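Local coordinates for ABC transporter periplasmic peptide-binding protein (Pseudoalteromonas, PDB 4QFL), which binds dipeptides such as Ala-Phe in the periplasm, probably delivering them to an ABC transporter for uptake, at residues T47-T52 and Y412-F417; W377-P380 and Y385-N388. All blocks are in the same frame, centred on the assembly; numbering follows the deposited sequence.

How the interactions relate
The phenylalanine carboxylate of the bound Ala-Phe is held from both contacts, whose centres lie about 12 Å apart: Gly50 N of interaction 1 meets OXT at 2.8 Å, while Tyr385 OH of interaction 2 meets O at 2.6 Å. Arg383, between the two segments of interaction 2, adds another bond to this residue. The contacts also touch each other, with Pro380 CG 3.1 Å from Tyr412 O and Ala378 O 3.3 Å from Phe417 CE1. In sequence, interaction 2 falls wholly between the two segments of interaction 1, and the ligand is thus gripped by parts of the chain far apart in sequence.

Interaction 1. Residues T47-T52 and Y412-F417. With PHE (phenylalanine), chain D; ALA (alanine), chain C.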
# COMPACT_ATOMS: atom_id res chain seq x y z
N THR A 47 0.29 7.79 -5.63
CA THR A 47 -0.08 7.47 -4.27
C THR A 47 0.43 6.09 -3.83
O THR A 47 0.69 5.22 -4.67
CB THR A 47 -1.60 7.49 -4.12
OG1 THR A 47 -1.95 7.49 -2.74
CG2 THR A 47 -2.20 6.26 -4.77
N THR A 48 0.58 5.92 -2.52
CA THR A 48 0.75 4.60 -1.93
C THR A 48 -0.39 4.30 -0.97
O THR A 48 -0.28 3.43 -0.10
CB THR A 48 2.06 4.46 -1.17
OG1 THR A 48 2.11 5.42 -0.10
CG2 THR A 48 3.24 4.68 -2.09
N THR A 49 -1.51 5.00 -1.11
CA THR A 49 -2.62 4.76 -0.20
C THR A 49 -3.60 3.72 -0.72
O THR A 49 -4.20 3.90 -1.76
CB THR A 49 -3.39 6.04 0.09
OG1 THR A 49 -2.51 6.95 0.75
CG2 THR A 49 -4.59 5.72 0.98
N GLY A 50 -3.75 2.64 0.03
CA GLY A 50 -4.56 1.52 -0.42
C GLY A 50 -6.00 1.86 -0.76
O GLY A 50 -6.57 1.29 -1.68
N SER A 51 -6.57 2.80 -0.01
CA SER A 51 -7.94 3.23 -0.22
C SER A 51 -8.14 3.71 -1.64
O SER A 51 -9.15 3.42 -2.26
CB SER A 51 -8.27 4.36 0.75
OG SER A 51 -7.71 4.08 2.01
N THR A 52 -7.18 4.46 -2.16
CA THR A 52 -7.26 4.96 -3.52
C THR A 52 -7.02 3.86 -4.52
O THR A 52 -7.76 3.72 -5.49
CB THR A 52 -6.25 6.08 -3.77
OG1 THR A 52 -6.56 7.18 -2.92
CG2 THR A 52 -6.32 6.54 -5.21
N TYR A 412 -7.10 12.69 12.14
CA TYR A 412 -7.65 13.49 11.05
C TYR A 412 -8.14 12.57 9.94
O TYR A 412 -7.80 11.40 9.91
CB TYR A 412 -6.59 14.45 10.48
CG TYR A 412 -5.98 15.43 11.46
CD1 TYR A 412 -6.61 16.63 11.75
CD2 TYR A 412 -4.78 15.16 12.07
CE1 TYR A 412 -6.05 17.53 12.65
CE2 TYR A 412 -4.21 16.05 12.97
CZ TYR A 412 -4.85 17.23 13.26
OH TYR A 412 -4.28 18.12 14.15
N GLU A 413 -8.94 13.13 9.04
CA GLU A 413 -9.37 12.43 7.82
C GLU A 413 -8.19 11.64 7.23
O GLU A 413 -7.05 12.13 7.19
CB GLU A 413 -9.95 13.45 6.81
CG GLU A 413 -10.42 12.87 5.47
CD GLU A 413 -9.29 12.62 4.50
OE1 GLU A 413 -8.33 13.42 4.50
OE2 GLU A 413 -9.35 11.63 3.74
N TRP A 414 -8.47 10.42 6.77
CA TRP A 414 -7.45 9.47 6.32
C TRP A 414 -6.39 10.06 5.43
O TRP A 414 -5.21 9.98 5.74
CB TRP A 414 -8.12 8.29 5.64
CG TRP A 414 -7.23 7.17 5.15
CD1 TRP A 414 -7.38 6.47 3.99
CD2 TRP A 414 -6.10 6.57 5.82
NE1 TRP A 414 -6.43 5.50 3.88
CE2 TRP A 414 -5.62 5.53 4.99
CE3 TRP A 414 -5.44 6.82 7.02
CZ2 TRP A 414 -4.52 4.74 5.32
CZ3 TRP A 414 -4.34 6.03 7.36
CH2 TRP A 414 -3.90 5.00 6.50
N ASN A 415 -6.80 10.66 4.31
CA ASN A 415 -5.82 11.24 3.38
C ASN A 415 -5.04 12.42 3.96
O ASN A 415 -3.85 12.57 3.72
CB ASN A 415 -6.50 11.65 2.06
CG ASN A 415 -7.06 10.45 1.28
OD1 ASN A 415 -6.44 9.39 1.19
ND2 ASN A 415 -8.24 10.64 0.73
N THR A 416 -5.72 13.26 4.74
CA THR A 416 -5.08 14.35 5.46
C THR A 416 -4.05 13.81 6.43
O THR A 416 -2.94 14.32 6.54
CB THR A 416 -6.12 15.13 6.28
OG1 THR A 416 -7.13 15.66 5.42
CG2 THR A 416 -5.45 16.28 7.04
N PHE A 417 -4.45 12.77 7.14
CA PHE A 417 -3.61 12.07 8.11
C PHE A 417 -2.29 11.65 7.50
O PHE A 417 -1.21 11.95 8.04
CB PHE A 417 -4.38 10.85 8.60
CG PHE A 417 -3.74 10.12 9.73
CD1 PHE A 417 -3.89 10.57 11.03
CD2 PHE A 417 -3.01 8.96 9.51
CE1 PHE A 417 -3.32 9.89 12.08
CE2 PHE A 417 -2.44 8.28 10.55
CZ PHE A 417 -2.59 8.75 11.84
N PHE D . -0.55 1.84 2.30
CA PHE D . -1.13 2.19 3.59
C PHE D . -2.57 1.73 3.65
O PHE D . -3.05 1.33 4.71
CB PHE D . -1.11 3.71 3.79
CG PHE D . 0.25 4.27 4.03
CD1 PHE D . 1.09 3.69 4.96
CD2 PHE D . 0.68 5.37 3.33
CE1 PHE D . 2.34 4.21 5.20
CE2 PHE D . 1.92 5.90 3.56
CZ PHE D . 2.76 5.32 4.49
OXT PHE D . -3.27 1.74 2.64
N ALA C . 1.18 -0.78 0.51
CA ALA C . 0.25 0.35 0.55
C ALA C . -0.24 0.59 1.98
O ALA C . -0.33 -0.34 2.77
CB ALA C . -0.93 0.11 -0.40
O HOH W 1 -3.54 9.54 0.98
O HOH W 2 -7.36 7.51 -0.47
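Thr49 and Ser51 meet the indole of Trp414 where the 47-52 turn runs into helix 50-60, beside the bound dipeptide. The turn is shaped by Thr47, whose OG1 accepts from Thr49 N at 3.0 Å, an ST turn. Thr48 O then accepts from phenylalanine N, the peptide nitrogen of the ligand, at 2.9 Å. Thr49 splits its side chain between two tasks: CG2, anti to the backbone N, lies 3.4 Å from Trp414 NE1, while OG1 reaches Asn415 OD1 through a water. Gly50 donates its N to phenylalanine OXT at 2.8 Å, and a CB here would collide with that oxygen. Ser51 OG sits at the indole edge, near the ring plane, and takes a weak, bent bond from Trp414 NE1 (2.7 Å, 129°); Glu36 is its second partner. Farther along the same ring, Trp414 CZ2 approaches phenylalanine CB at 3.9 Å. An alanine in place of Trp414 would probably deprive Ser51 OG of its indole donor and open a gap beside the ligand. Thr52 OG1 donates to a second water, which in turn donates to Asn415 OD1, while Asn415 ND2 bonds to Asn38 O. The first turns of helices 50-60 and 414-422 thus meet beside the bound peptide, the second capped by Glu413, with helix 141-145 packing on Thr48.

Interaction 2. Residues W377-P380 and Y385-N388; sequences WAMP and YNPN. With PHE (phenylalanine), chain D.
Met379 and Tyr385 are brought together by one bent chain and one upturned ring. In Met379 the chain runs out extended as far as SD and then folds at chi3 (-76°), which swings CE round toward the 385-388 loop. In Tyr385 the ring carbon CG stands between the backbone N and the carbonyl carbon (chi1 48°), and the ring rises from the loop to pass beside the methionine and reach the ligand. The two side chains run obliquely across one another. The Met379 methyl touches two neighbours, with CE 3.7 Å from Tyr385 CE1 and also 3.7 Å from Asn386 CB. Its sulfur follows the same ring: SD lies 5.0 Å from the Tyr385 centroid and 72° off the ring normal, an oblique Met-aromatic contact, and approaches OH at 3.8 Å.

Next to this apolar cluster is an Asx turn, in which Asn386 OD1 accepts from Asn388 N at 3.1 Å, the donor tilted out of the carbonyl plane. Asn388 is itself the N-cap of helix 389-401, its OD1 taking the amide of Lys391. The loop carries the chain from strand 373-378 into that helix, after which strand 406-410 runs parallel to the first, in keeping with the alpha/beta build of periplasmic binding proteins.

Beyond the methionine, Tyr385 OH donates to phenylalanine O at 2.6 Å, with the carboxylate oxygen at the edge of the phenol, near its plane. The backbone of this pocket residue has a partner too, Tyr385 O accepting from Tyr327 OH. Met379 is packed in turn against Trp414 and Phe417 of helix 414-422 and against Leu431, which also touches Tyr385.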
# COMPACT_ATOMS: atom_id res chain seq x y z
N TRP A 377 -0.56 9.53 17.11
CA TRP A 377 -1.45 9.73 16.00
C TRP A 377 -2.15 8.43 15.63
O TRP A 377 -1.50 7.40 15.50
CB TRP A 377 -0.65 10.29 14.83
CG TRP A 377 -0.33 11.73 15.03
CD1 TRP A 377 0.27 12.30 16.11
CD2 TRP A 377 -0.59 12.79 14.11
NE1 TRP A 377 0.40 13.66 15.92
CE2 TRP A 377 -0.13 13.98 14.70
CE3 TRP A 377 -1.17 12.84 12.83
CZ2 TRP A 377 -0.22 15.21 14.06
CZ3 TRP A 377 -1.27 14.05 12.21
CH2 TRP A 377 -0.80 15.22 12.82
N ALA A 378 -3.47 8.49 15.48
CA ALA A 378 -4.30 7.31 15.23
C ALA A 378 -5.09 7.43 13.94
O ALA A 378 -5.78 8.42 13.71
CB ALA A 378 -5.25 7.07 16.40
N MET A 379 -5.01 6.39 13.10
CA MET A 379 -5.75 6.32 11.84
C MET A 379 -7.26 6.38 12.08
O MET A 379 -7.77 5.79 13.04
CB MET A 379 -5.38 5.05 11.08
CG MET A 379 -3.90 4.92 10.84
SD MET A 379 -3.39 3.37 10.06
CE MET A 379 -3.53 2.26 11.46
N PRO A 380 -7.99 7.09 11.19
CA PRO A 380 -9.44 7.28 11.32
C PRO A 380 -10.28 6.14 10.74
O PRO A 380 -11.48 6.08 10.95
CB PRO A 380 -9.68 8.56 10.52
CG PRO A 380 -8.67 8.47 9.43
CD PRO A 380 -7.45 7.81 10.03
N TYR A 385 -3.99 -4.12 8.74
CA TYR A 385 -3.01 -4.27 9.81
C TYR A 385 -3.45 -3.66 11.14
O TYR A 385 -2.79 -3.84 12.15
CB TYR A 385 -1.67 -3.70 9.37
CG TYR A 385 -1.76 -2.33 8.75
CD1 TYR A 385 -1.74 -1.19 9.54
CD2 TYR A 385 -1.87 -2.17 7.38
CE1 TYR A 385 -1.82 0.07 8.99
CE2 TYR A 385 -1.95 -0.91 6.82
CZ TYR A 385 -1.92 0.21 7.62
OH TYR A 385 -2.00 1.46 7.08
N ASN A 386 -4.56 -2.94 11.13
CA ASN A 386 -5.07 -2.32 12.35
C ASN A 386 -6.53 -1.90 12.24
O ASN A 386 -6.84 -0.85 11.71
CB ASN A 386 -4.20 -1.12 12.75
CG ASN A 386 -4.54 -0.60 14.13
OD1 ASN A 386 -5.62 -0.85 14.65
ND2 ASN A 386 -3.61 0.12 14.74
N PRO A 387 -7.45 -2.82 12.77
CA PRO A 387 -8.86 -2.45 12.54
C PRO A 387 -9.44 -1.33 13.42
O PRO A 387 -10.56 -0.90 13.17
CB PRO A 387 -9.62 -3.75 12.76
CG PRO A 387 -8.88 -4.43 13.84
CD PRO A 387 -7.45 -4.20 13.49
N ASN A 388 -8.71 -0.87 14.42
CA ASN A 388 -9.18 0.23 15.26
C ASN A 388 -8.05 1.00 15.92
O ASN A 388 -7.78 0.81 17.11
CB ASN A 388 -10.17 -0.29 16.31
CG ASN A 388 -11.02 0.82 16.92
OD1 ASN A 388 -10.70 2.01 16.83
ND2 ASN A 388 -12.12 0.43 17.55
N PHE D . -0.55 1.84 2.30
CA PHE D . -1.13 2.19 3.59
C PHE D . -2.57 1.73 3.65
O PHE D . -3.05 1.33 4.71
CB PHE D . -1.11 3.71 3.79
CG PHE D . 0.25 4.27 4.03
CD1 PHE D . 1.09 3.69 4.96
CD2 PHE D . 0.68 5.37 3.33
CE1 PHE D . 2.34 4.21 5.20
CE2 PHE D . 1.92 5.90 3.56
CZ PHE D . 2.76 5.32 4.49
OXT PHE D . -3.27 1.74 2.64